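Local coordinates for 27kDa outer membrane protein (Silicibacter pomeroyi, PDB 3GYK) that probably acts as a thiol-disulfide oxidoreductase through its DsbA-like thioredoxin domain, the piece of the longer protein present here, at residues A77-Q81 with G82-A86; W89-M92 with G93-G96; I130-S133 with M134-A137; G157-E160 with Q161-Q165; A167-R170 with A171-A174. All blocks are in the same frame, centred on the assembly; numbering follows the deposited sequence. Where two conformers were deposited one is given.

Overall arrangement
All five contacts are local, each within one unbroken run of residues, and they follow one another in series, with none nested and none crossing. Interaction 1 closes the turn from helix 66-77 into helix 84-92. Interaction 2, its centre about 15 Å from that of interaction 1, ends helix 84-92 and starts the loop to helix 100-109. Interaction 3 lies within helix 124-140, which packs on strands 24-30 and 54-60. Interaction 4 turns the loop after strand 153-155 into helix 161-174, and interaction 5 lies near that helix's end, against strands 24-30, 54-60 and 147-150. Interactions 1 and 2 bound helix 84-92, interactions 3 and 5 pack on the thioredoxin-type sheet, and interaction 4 meets helix 35-50.

Interaction 1: residues A77-Q81 with G82-A86; sequences AARQQ and GKYEA
Q81 and G82 lie at the heart of a Schellman motif that stops the helical run after helix 66-77 and leads almost at once into helix 84-92. The backbone of G82 takes up the left-handed conformation, with phi at 71°, a region that favours glycine. The motif's six-to-one bond runs from K83 N to A78 O at 3.1 Å, nearly straight, and its five-to-two bond from G82 N to R79 O at 3.0 Å. A78 O also accepts from Q81 N, and the two donors approach it from opposite faces of its carbonyl plane. The turn therefore holds its A78 carbonyl with two amides, while K83 serves as the N-cap of the next helix.

On one flank the aliphatic part of R79 runs beside Y84, the first residue of that helix, both chains pointing the same way, with R79 CG 3.7 Å from Y84 CB. Because Y84 CG stands opposite its own backbone nitrogen (chi1 -180°), the ring is carried alongside R79, and its hydroxyl goes on to bond E60. The guanidinium end of R79 is held away from the ring, NE by L76 O and NH1 by N13.

On another flank the extended Q81 side chain uses OE1 to accept from the backbone of D113. The same oxygen takes a proton from a water at 2.7 Å, and that water accepts from K83 NZ at 3.2 Å.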
loop_
_atom_site.group_PDB
_atom_site.type_symbol
_atom_site.label_atom_id
_atom_site.label_comp_id
_atom_site.label_asym_id
_atom_site.label_seq_id
_atom_site.Cartn_x
_atom_site.Cartn_y
_atom_site.Cartn_z
ATOM N N ALA A 77 -7.086 9.849 1.048
ATOM C CA ALA A 77 -7.398 11.244 1.396
ATOM C C ALA A 77 -6.343 11.890 2.310
ATOM O O ALA A 77 -6.124 13.111 2.242
ATOM C CB ALA A 77 -8.822 11.377 2.036
ATOM N N ALA A 78 -5.704 11.090 3.166
ATOM C CA ALA A 78 -4.699 11.618 4.091
ATOM C C ALA A 78 -3.479 12.207 3.372
ATOM O O ALA A 78 -2.711 12.982 3.964
ATOM C CB ALA A 78 -4.259 10.553 5.101
ATOM N N ARG A 79 -3.303 11.859 2.099
ATOM C CA ARG A 79 -2.222 12.490 1.314
ATOM C C ARG A 79 -2.376 14.012 1.288
ATOM O O ARG A 79 -1.377 14.749 1.268
ATOM C CB ARG A 79 -2.188 11.940 -0.111
ATOM C CG ARG A 79 -1.793 10.464 -0.176
ATOM C CD ARG A 79 -1.923 9.898 -1.588
ATOM N NE ARG A 79 -3.264 10.025 -2.171
ATOM C CZ ARG A 79 -3.547 9.702 -3.428
ATOM N NH1 ARG A 79 -2.583 9.222 -4.203
ATOM N NH2 ARG A 79 -4.775 9.887 -3.910
ATOM N N GLN A 80 -3.623 14.491 1.310
ATOM C CA GLN A 80 -3.890 15.922 1.222
ATOM C C GLN A 80 -3.425 16.664 2.465
ATOM O O GLN A 80 -3.257 17.883 2.434
ATOM C CB GLN A 80 -5.378 16.204 0.957
ATOM C CG GLN A 80 -5.920 15.572 -0.326
ATOM C CD GLN A 80 -4.964 15.741 -1.498
ATOM O OE1 GLN A 80 -4.549 16.863 -1.803
ATOM N NE2 GLN A 80 -4.593 14.619 -2.152
ATOM N N GLN A 81 -3.193 15.914 3.542
ATOM C CA GLN A 81 -2.751 16.475 4.813
ATOM C C GLN A 81 -1.324 16.057 5.126
ATOM O O GLN A 81 -0.821 16.330 6.215
ATOM C CB GLN A 81 -3.703 16.063 5.942
ATOM C CG GLN A 81 -5.058 16.757 5.842
ATOM C CD GLN A 81 -5.997 16.368 6.956
ATOM O OE1 GLN A 81 -5.688 16.584 8.137
ATOM N NE2 GLN A 81 -7.163 15.815 6.596
ATOM N N GLY A 82 -0.679 15.401 4.159
ATOM C CA GLY A 82 0.725 15.052 4.265
ATOM C C GLY A 82 0.980 13.969 5.279
ATOM O O GLY A 82 2.082 13.884 5.837
ATOM N N LYS A 83 -0.016 13.109 5.498
ATOM C CA LYS A 83 0.050 12.154 6.589
ATOM C C LYS A 83 -0.251 10.722 6.134
ATOM O O LYS A 83 -0.597 9.880 6.958
ATOM C CB LYS A 83 -0.912 12.573 7.718
ATOM C CG LYS A 83 -0.429 13.759 8.547
ATOM C CD LYS A 83 -1.457 14.130 9.625
ATOM C CE LYS A 83 -0.847 15.020 10.687
ATOM N NZ LYS A 83 -0.716 16.423 10.190
ATOM N N TYR A 84 -0.095 10.445 4.832
ATOM C CA TYR A 84 -0.367 9.102 4.301
ATOM C C TYR A 84 0.415 8.013 5.038
ATOM O O TYR A 84 -0.169 7.036 5.529
ATOM C CB TYR A 84 -0.118 9.008 2.768
ATOM C CG TYR A 84 -0.422 7.612 2.278
ATOM C CD1 TYR A 84 -1.734 7.231 1.996
ATOM C CD2 TYR A 84 0.596 6.645 2.182
ATOM C CE1 TYR A 84 -2.025 5.928 1.562
ATOM C CE2 TYR A 84 0.323 5.354 1.782
ATOM C CZ TYR A 84 -1.000 5.001 1.496
ATOM O OH TYR A 84 -1.288 3.722 1.114
ATOM N N GLU A 85 1.740 8.151 5.100
ATOM C CA GLU A 85 2.554 7.084 5.675
ATOM C C GLU A 85 2.197 6.799 7.144
ATOM O O GLU A 85 2.010 5.633 7.521
ATOM C CB GLU A 85 4.066 7.371 5.526
ATOM C CG GLU A 85 4.914 6.210 6.033
ATOM C CD GLU A 85 6.415 6.364 5.798
ATOM O OE1 GLU A 85 6.824 7.242 4.984
ATOM O OE2 GLU A 85 7.179 5.599 6.442
ATOM N N ALA A 86 2.107 7.852 7.963
ATOM C CA ALA A 86 1.819 7.664 9.385
ATOM C C ALA A 86 0.450 7.007 9.548
ATOM O O ALA A 86 0.263 6.109 10.390
ATOM C CB ALA A 86 1.849 8.995 10.108
HETATM O O HOH W 1 -3.499 17.668 9.327
#

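Interaction 2: residues W89-M92 with G93-G96. With SO4 (sulfate ion), chain G.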
loop_
_atom_site.group_PDB
_atom_site.type_symbol
_atom_site.label_atom_id
_atom_site.label_comp_id
_atom_site.label_asym_id
_atom_site.label_seq_id
_atom_site.Cartn_x
_atom_site.Cartn_y
_atom_site.Cartn_z
ATOM N N TRP A 89 0.570 3.152 8.505
ATOM C CA TRP A 89 1.159 2.313 9.537
ATOM C C TRP A 89 0.202 2.164 10.723
ATOM O O TRP A 89 0.110 1.081 11.310
ATOM C CB TRP A 89 2.521 2.852 10.044
ATOM C CG TRP A 89 3.642 2.906 8.996
ATOM C CD1 TRP A 89 4.483 3.975 8.755
ATOM C CD2 TRP A 89 4.026 1.881 8.060
ATOM N NE1 TRP A 89 5.367 3.663 7.732
ATOM C CE2 TRP A 89 5.108 2.390 7.292
ATOM C CE3 TRP A 89 3.585 0.566 7.811
ATOM C CZ2 TRP A 89 5.741 1.636 6.281
ATOM C CZ3 TRP A 89 4.218 -0.187 6.795
ATOM C CH2 TRP A 89 5.286 0.356 6.051
ATOM N N ALA A 90 -0.511 3.238 11.058
ATOM C CA ALA A 90 -1.386 3.223 12.247
ATOM C C ALA A 90 -2.624 2.346 12.016
ATOM O O ALA A 90 -3.063 1.607 12.923
ATOM C CB ALA A 90 -1.782 4.639 12.655
ATOM N N LEU A 91 -3.191 2.444 10.812
ATOM C CA LEU A 91 -4.304 1.588 10.395
ATOM C C LEU A 91 -3.885 0.142 10.340
ATOM O O LEU A 91 -4.543 -0.719 10.895
ATOM C CB LEU A 91 -4.837 2.001 9.020
ATOM C CG LEU A 91 -5.592 3.331 8.954
ATOM C CD1 LEU A 91 -5.807 3.775 7.516
ATOM C CD2 LEU A 91 -6.929 3.199 9.698
HETATM N N MSE A 92 -2.790 -0.126 9.644
HETATM C CA MSE A 92 -2.334 -1.496 9.465
HETATM C C MSE A 92 -1.900 -2.145 10.792
HETATM O O MSE A 92 -1.965 -3.380 10.940
HETATM C CB MSE A 92 -1.262 -1.530 8.352
HETATM C CG MSE A 92 -1.028 -2.848 7.728
HETATM SE SE MSE A 92 -2.628 -3.654 6.929
HETATM C CE MSE A 92 -2.664 -2.851 5.171
ATOM N N GLY A 93 -1.543 -1.320 11.790
ATOM C CA GLY A 93 -1.155 -1.819 13.106
ATOM C C GLY A 93 -2.239 -1.760 14.171
ATOM O O GLY A 93 -1.992 -2.033 15.361
HETATM N N MSE A 94 -3.452 -1.413 13.765
HETATM C CA MSE A 94 -4.546 -1.228 14.722
HETATM C C MSE A 94 -5.086 -2.547 15.288
HETATM O O MSE A 94 -4.907 -3.611 14.695
HETATM C CB MSE A 94 -5.691 -0.440 14.097
HETATM C CG MSE A 94 -6.633 -1.279 13.263
HETATM SE SE MSE A 94 -7.786 -0.143 12.241
HETATM C CE MSE A 94 -9.024 0.390 13.677
ATOM N N SER A 95 -5.764 -2.457 16.422
ATOM C CA SER A 95 -6.438 -3.612 16.993
ATOM C C SER A 95 -7.914 -3.515 16.587
ATOM O O SER A 95 -8.518 -2.451 16.672
ATOM C CB SER A 95 -6.255 -3.613 18.501
ATOM O OG SER A 95 -6.877 -4.741 19.082
ATOM N N GLY A 96 -8.484 -4.600 16.081
ATOM C CA GLY A 96 -9.889 -4.546 15.680
ATOM C C GLY A 96 -10.112 -4.055 14.263
ATOM O O GLY A 96 -9.158 -3.764 13.523
HETATM S S SO4 G . -5.423 0.402 18.237
HETATM O O1 SO4 G . -4.759 -0.712 18.909
HETATM O O2 SO4 G . -6.721 0.003 17.708
HETATM O O3 SO4 G . -5.602 1.515 19.169
HETATM O O4 SO4 G . -4.532 0.893 17.188
HETATM O O HOH W 2 -2.970 -4.825 13.238
#
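L91 and M94 meet at the C-terminal end of helix 84-92 in the DsbA-like thioredoxin domain, where i to i+4 bonding gives way to an i to i+3 bond. G93 N still reaches W89 O at 3.0 Å, though the bond is bent to 131°. One residue on, M94 N bonds L91 O at 3.1 Å, standing well above the plane of that carbonyl. G93 is the first residue to leave helical backbone angles, and M94 and S95 are extended.

The side chain of M94, a selenomethionine, folds back over the same carbonyl. Its CG sits between its backbone nitrogen and carbonyl carbon (chi1 83°), which brings it to 3.2 Å from L91 O. SE then comes to 4.3 Å from L91 CD2, a looser apolar touch. In the next shell, I106 of helix 100-109 covers A90, L91 and M94, while R38 and R105 also flank M94. M92, likewise a selenomethionine, packs on a different side, against Y32 and M41; it also touches the CxxC pair that starts helix 35-50, probably the redox centre, as in thioredoxins. W89 adds M41 and Q45 to this face, its ring nitrogen bonded to E85.

Just past the helix end a sulfate, probably from the crystallisation liquor, is bound by R105 and by the main chain, with S95 N donating to its O2 at 2.9 Å.

Interaction 3: residues I130-S133 with M134-A137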
loop_
_atom_site.group_PDB
_atom_site.type_symbol
_atom_site.label_atom_id
_atom_site.label_comp_id
_atom_site.label_asym_id
_atom_site.label_seq_id
_atom_site.Cartn_x
_atom_site.Cartn_y
_atom_site.Cartn_z
ATOM N N ILE A 130 -8.242 3.539 -6.655
ATOM C CA ILE A 130 -8.784 2.216 -6.305
ATOM C C ILE A 130 -9.186 1.442 -7.553
ATOM O O ILE A 130 -8.932 0.231 -7.642
ATOM C CB ILE A 130 -9.951 2.361 -5.295
ATOM C CG1 ILE A 130 -9.425 2.909 -3.957
ATOM C CG2 ILE A 130 -10.638 1.004 -5.075
ATOM C CD1 ILE A 130 -10.538 3.468 -3.002
ATOM N N ALA A 131 -9.790 2.117 -8.528
ATOM C CA ALA A 131 -10.166 1.458 -9.772
ATOM C C ALA A 131 -8.942 0.914 -10.506
ATOM O O ALA A 131 -8.991 -0.182 -11.089
ATOM C CB ALA A 131 -10.929 2.416 -10.688
ATOM N N GLN A 132 -7.853 1.701 -10.496
ATOM C CA GLN A 132 -6.617 1.231 -11.150
ATOM C C GLN A 132 -5.986 0.078 -10.376
ATOM O O GLN A 132 -5.403 -0.821 -10.993
ATOM C CB GLN A 132 -5.632 2.411 -11.333
ATOM C CG GLN A 132 -4.261 2.051 -11.922
ATOM C CD GLN A 132 -4.301 1.511 -13.335
ATOM O OE1 GLN A 132 -5.365 1.251 -13.914
ATOM N NE2 GLN A 132 -3.102 1.382 -13.945
ATOM N N SER A 133 -6.074 0.086 -9.041
ATOM C CA SER A 133 -5.573 -1.072 -8.281
ATOM C C SER A 133 -6.312 -2.339 -8.702
ATOM O O SER A 133 -5.675 -3.383 -8.919
ATOM C CB SER A 133 -5.697 -0.874 -6.787
ATOM O OG SER A 133 -4.891 0.202 -6.321
HETATM N N MSE A 134 -7.640 -2.252 -8.832
HETATM C CA MSE A 134 -8.424 -3.419 -9.304
HETATM C C MSE A 134 -7.943 -3.882 -10.685
HETATM O O MSE A 134 -7.817 -5.080 -10.929
HETATM C CB MSE A 134 -9.935 -3.124 -9.339
HETATM C CG MSE A 134 -10.381 -2.668 -7.966
HETATM SE SE MSE A 134 -12.178 -1.953 -7.858
HETATM C CE MSE A 134 -12.237 -2.162 -5.887
ATOM N N ALA A 135 -7.720 -2.934 -11.597
ATOM C CA ALA A 135 -7.316 -3.278 -12.948
ATOM C C ALA A 135 -5.923 -3.912 -12.947
ATOM O O ALA A 135 -5.705 -4.929 -13.617
ATOM C CB ALA A 135 -7.368 -2.049 -13.891
ATOM N N LEU A 136 -4.999 -3.333 -12.186
ATOM C CA LEU A 136 -3.624 -3.879 -12.160
ATOM C C LEU A 136 -3.642 -5.286 -11.539
ATOM O O LEU A 136 -2.947 -6.189 -12.028
ATOM C CB LEU A 136 -2.673 -2.973 -11.367
ATOM C CG LEU A 136 -2.297 -1.664 -12.101
ATOM C CD1 LEU A 136 -1.623 -0.734 -11.120
ATOM C CD2 LEU A 136 -1.383 -1.916 -13.317
ATOM N N ALA A 137 -4.428 -5.450 -10.472
ATOM C CA ALA A 137 -4.516 -6.771 -9.827
ATOM C C ALA A 137 -4.998 -7.805 -10.841
ATOM O O ALA A 137 -4.422 -8.904 -10.919
ATOM C CB ALA A 137 -5.435 -6.745 -8.582
#
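I130 and M134 lie side by side one turn apart on helix 124-140, an alpha helix that packs against the sheet of the thioredoxin-like fold. Four successive backbone bonds run through this stretch, from M134 N to I130 O through to A137 N to S133 O; the shortest is L136 N to Q132 O at 2.8 Å.

The tight side is turned to the protein interior. S133 is buried there, and its hydroxyl bonds to E60 O and to the side chain of R59, so a polar atom inside the packing is engaged with strand 54-60. L136 and A137 lie against F29 of strand 24-30. Apart from these sheet contacts, I130 rests on helix 66-77, at R73 and L76.

On the solvent side, contact is confined to the M134 chain along I130 and to alanine methyls. The selenomethionine M134 is extended beyond CG and points the same way as I130, until its CE touches I130 CG2 at 3.6 Å; W61 also borders it. Nearer the backbone, M134 CG passes I130 O at 3.3 Å. A131 and A135 present little more than methyl groups on the exposed face, where both touch a crystal neighbour.

Between the two sides, Q132 bridges to the next turn. Its CG lies opposite the backbone nitrogen and the chain bends at chi2 (64°), which brings the amide across L136. The amide's two ends thereby find different neighbours: OE1 approaches A135 CB at 3.9 Å, and NE2 comes to 3.7 Å from L136 CG.

Interaction 4: residues G157-E160 with Q161-Q165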
loop_
_atom_site.group_PDB
_atom_site.type_symbol
_atom_site.label_atom_id
_atom_site.label_comp_id
_atom_site.label_asym_id
_atom_site.label_seq_id
_atom_site.Cartn_x
_atom_site.Cartn_y
_atom_site.Cartn_z
ATOM N N GLY A 157 1.575 -13.303 -2.715
ATOM C CA GLY A 157 1.213 -13.895 -1.424
ATOM C C GLY A 157 1.977 -13.251 -0.293
ATOM O O GLY A 157 2.845 -12.394 -0.521
ATOM N N PHE A 158 1.669 -13.701 0.924
ATOM C CA PHE A 158 2.422 -13.262 2.091
ATOM C C PHE A 158 3.877 -13.735 1.975
ATOM O O PHE A 158 4.134 -14.865 1.574
ATOM C CB PHE A 158 1.808 -13.820 3.383
ATOM C CG PHE A 158 2.660 -13.537 4.603
ATOM C CD1 PHE A 158 2.658 -12.262 5.181
ATOM C CD2 PHE A 158 3.467 -14.528 5.145
ATOM C CE1 PHE A 158 3.464 -11.987 6.293
ATOM C CE2 PHE A 158 4.277 -14.264 6.265
ATOM C CZ PHE A 158 4.270 -12.993 6.831
ATOM N N VAL A 159 4.820 -12.861 2.325
ATOM C CA VAL A 159 6.242 -13.225 2.418
ATOM C C VAL A 159 6.882 -12.572 3.642
ATOM O O VAL A 159 6.486 -11.463 4.030
ATOM C CB VAL A 159 7.067 -12.834 1.148
ATOM C CG1 VAL A 159 6.991 -13.967 0.091
ATOM C CG2 VAL A 159 6.614 -11.473 0.573
ATOM N N GLU A 160 7.862 -13.268 4.223
ATOM C CA GLU A 160 8.690 -12.750 5.317
ATOM C C GLU A 160 9.622 -11.669 4.792
ATOM O O GLU A 160 9.821 -11.534 3.582
ATOM C CB GLU A 160 9.554 -13.873 5.915
ATOM C CG GLU A 160 8.799 -14.949 6.657
ATOM C CD GLU A 160 9.723 -16.014 7.200
ATOM O OE1 GLU A 160 10.923 -15.728 7.402
ATOM O OE2 GLU A 160 9.253 -17.145 7.416
ATOM N N GLN A 161 10.226 -10.919 5.709
ATOM C CA GLN A 161 11.264 -9.963 5.312
ATOM C C GLN A 161 12.438 -10.617 4.580
ATOM O O GLN A 161 12.887 -10.092 3.562
ATOM C CB GLN A 161 11.789 -9.208 6.514
ATOM C CG GLN A 161 12.953 -8.252 6.170
ATOM C CD GLN A 161 13.551 -7.619 7.424
ATOM O OE1 GLN A 161 12.900 -7.583 8.470
ATOM N NE2 GLN A 161 14.801 -7.136 7.332
ATOM N N SER A 162 12.923 -11.741 5.081
ATOM C CA SER A 162 14.040 -12.430 4.416
ATOM C C SER A 162 13.683 -12.836 2.978
ATOM O O SER A 162 14.532 -12.840 2.106
ATOM C CB SER A 162 14.515 -13.647 5.217
ATOM O OG SER A 162 13.455 -14.586 5.284
ATOM N N GLN A 163 12.411 -13.166 2.728
ATOM C CA GLN A 163 11.997 -13.545 1.378
ATOM C C GLN A 163 11.881 -12.344 0.465
ATOM O O GLN A 163 12.259 -12.400 -0.719
ATOM C CB GLN A 163 10.664 -14.305 1.427
ATOM C CG GLN A 163 10.773 -15.632 2.155
ATOM C CD GLN A 163 9.402 -16.302 2.259
ATOM O OE1 GLN A 163 8.503 -15.809 2.959
ATOM N NE2 GLN A 163 9.227 -17.405 1.527
ATOM N N LEU A 164 11.381 -11.243 1.012
ATOM C CA LEU A 164 11.379 -9.976 0.287
ATOM C C LEU A 164 12.834 -9.579 -0.053
ATOM O O LEU A 164 13.122 -9.196 -1.189
ATOM C CB LEU A 164 10.698 -8.851 1.111
ATOM C CG LEU A 164 9.163 -9.013 1.121
ATOM C CD1 LEU A 164 8.551 -8.200 2.224
ATOM C CD2 LEU A 164 8.549 -8.613 -0.226
ATOM N N GLN A 165 13.731 -9.682 0.924
ATOM C CA GLN A 165 15.126 -9.300 0.691
ATOM C C GLN A 165 15.763 -10.177 -0.378
ATOM O O GLN A 165 16.507 -9.674 -1.228
ATOM C CB GLN A 165 15.942 -9.331 1.992
ATOM C CG GLN A 165 17.357 -8.764 1.873
ATOM C CD GLN A 165 17.326 -7.259 1.652
ATOM O OE1 GLN A 165 17.014 -6.503 2.574
ATOM N NE2 GLN A 165 17.619 -6.821 0.426
HETATM O O HOH W 3 12.500 -12.704 7.804
#
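V159 and E160 are extended, with V159 at phi/psi -139°/148°, and at Q161 the chain turns abruptly into helix 161-174, with E160 as the N-cap. The carbonyl of E160 begins the helical bonding by accepting L164 N at 3.0 Å, with a weak second bond from Q163 N. A side chain then answers the backbone: E160 N donates to Q163 OE1 at 2.9 Å, in the plane of the Q163 amide carbonyl and on a lone pair of OE1, which is one half of a capping box. The extended Q163 chain also lies against V159, with OE1 3.5 Å from V159 CA.

Beside the cap, V159 and L164 form a hydrophobic staple, joining the residue before the N-cap to the fourth residue of the helix. V159 CG2 meets L164 CD2 at 3.5 Å and comes almost as close to its CG. With L164 cut back to an alanine, V159 CG2 would probably lose its apolar mate and a gap would open beside the cap. Another first-turn amide, Q161 N, is bonded to E43 of helix 35-50, tying the helix start to its neighbour. S162 N is served by a water, which accepts its proton at 2.9 Å.

Interaction 5: residues A167-R170 with A171-A174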
loop_
_atom_site.group_PDB
_atom_site.type_symbol
_atom_site.label_atom_id
_atom_site.label_comp_id
_atom_site.label_asym_id
_atom_site.label_seq_id
_atom_site.Cartn_x
_atom_site.Cartn_y
_atom_site.Cartn_z
ATOM N N ALA A 167 14.235 -11.564 -2.863
ATOM C CA ALA A 167 13.650 -11.147 -4.144
ATOM C C ALA A 167 14.318 -9.859 -4.624
ATOM O O ALA A 167 14.643 -9.707 -5.817
ATOM C CB ALA A 167 12.128 -10.986 -4.026
ATOM N N VAL A 168 14.545 -8.944 -3.681
ATOM C CA VAL A 168 15.224 -7.693 -3.993
ATOM C C VAL A 168 16.651 -7.990 -4.474
ATOM O O VAL A 168 17.103 -7.453 -5.506
ATOM C CB VAL A 168 15.247 -6.753 -2.765
ATOM C CG1 VAL A 168 16.276 -5.616 -2.941
ATOM C CG2 VAL A 168 13.854 -6.189 -2.534
ATOM N N ASP A 169 17.377 -8.827 -3.726
ATOM C CA ASP A 169 18.769 -9.139 -4.099
ATOM C C ASP A 169 18.840 -9.782 -5.491
ATOM O O ASP A 169 19.742 -9.488 -6.286
ATOM C CB ASP A 169 19.442 -10.062 -3.063
ATOM C CG ASP A 169 19.623 -9.391 -1.690
ATOM O OD1 ASP A 169 19.522 -8.142 -1.575
ATOM O OD2 ASP A 169 19.867 -10.133 -0.718
ATOM N N ARG A 170 17.891 -10.669 -5.772
ATOM C CA ARG A 170 17.853 -11.365 -7.080
ATOM C C ARG A 170 17.609 -10.382 -8.223
ATOM O O ARG A 170 18.217 -10.493 -9.287
ATOM C CB ARG A 170 16.772 -12.459 -7.086
ATOM C CG ARG A 170 17.277 -13.740 -6.495
ATOM C CD ARG A 170 16.179 -14.796 -6.304
ATOM N NE ARG A 170 16.642 -15.768 -5.314
ATOM C CZ ARG A 170 17.495 -16.762 -5.575
ATOM N NH1 ARG A 170 17.970 -16.946 -6.808
ATOM N NH2 ARG A 170 17.872 -17.585 -4.600
ATOM N N ALA A 171 16.727 -9.418 -7.975
ATOM C CA ALA A 171 16.415 -8.383 -8.952
ATOM C C ALA A 171 17.655 -7.577 -9.284
ATOM O O ALA A 171 17.915 -7.269 -10.451
ATOM C CB ALA A 171 15.264 -7.465 -8.435
ATOM N N ARG A 172 18.453 -7.272 -8.261
ATOM C CA ARG A 172 19.682 -6.510 -8.489
ATOM C C ARG A 172 20.685 -7.327 -9.270
ATOM O O ARG A 172 21.352 -6.800 -10.159
ATOM C CB ARG A 172 20.300 -6.046 -7.172
ATOM C CG ARG A 172 19.442 -5.034 -6.486
ATOM C CD ARG A 172 20.188 -4.314 -5.375
ATOM N NE ARG A 172 19.310 -3.315 -4.768
ATOM C CZ ARG A 172 18.951 -3.312 -3.485
ATOM N NH1 ARG A 172 19.450 -4.219 -2.644
ATOM N NH2 ARG A 172 18.150 -2.360 -3.030
ATOM N N LYS A 173 20.789 -8.610 -8.940
ATOM C CA LYS A 173 21.704 -9.496 -9.666
ATOM C C LYS A 173 21.326 -9.579 -11.145
ATOM O O LYS A 173 22.201 -9.613 -12.008
ATOM C CB LYS A 173 21.727 -10.889 -9.039
ATOM C CG LYS A 173 22.908 -11.139 -8.110
ATOM C CD LYS A 173 22.552 -10.882 -6.654
ATOM C CE LYS A 173 23.606 -11.436 -5.693
ATOM N NZ LYS A 173 23.122 -11.412 -4.275
ATOM N N ALA A 174 20.025 -9.585 -11.421
ATOM C CA ALA A 174 19.497 -9.755 -12.778
ATOM C C ALA A 174 19.504 -8.486 -13.626
ATOM O O ALA A 174 19.365 -8.562 -14.844
ATOM C CB ALA A 174 18.089 -10.334 -12.729
HETATM O O HOH W 4 21.278 -6.599 -2.943
HETATM O O HOH W 5 22.122 -8.177 -5.083
#
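The last turns of the C-terminal helix 161-174 join V168 to R172 on the side facing the sheet of the thioredoxin-like domain. Regular alpha-helical bonds underlie the contact, such as R172 N to V168 O at 3.1 Å, and they continue as far as A174 N to R170 O at 2.9 Å.

V168 is buried against V24, V26, V54 and V150, and thus carries the helix onto three strands. Its CG1 stands opposite the backbone nitrogen (chi1 164°), which aims that methyl the same way as the extended R172 side chain. CG1 lies over one face of the guanidinium, offset toward its rim, and is 3.5 Å from R172 NH1. The charged edge of R172 is turned to acidic partners: NE forms a salt bridge with D23 and NH1 one with D51, while NH2 makes a weak bond to N53 O.

D169 comes near from the helix itself, but its OD1 remains 4.1 Å from R172 NH1, too far for a salt bridge. A water closes the distance, donating to D169 OD1 at 2.7 Å and accepting from R172 NH1 at 3.0 Å, in the plane of the guanidinium; Q165 also donates to that oxygen. A leucine in place of R172 would probably leave D23 and D51 without their charged mate and this water without its donor.

With a methyl on a face and carboxylates round the edge, R172 is likely to stay fully charged and to tie the helix end to the loops that lead into strands 24-30 and 54-60, through both dispersion and charge.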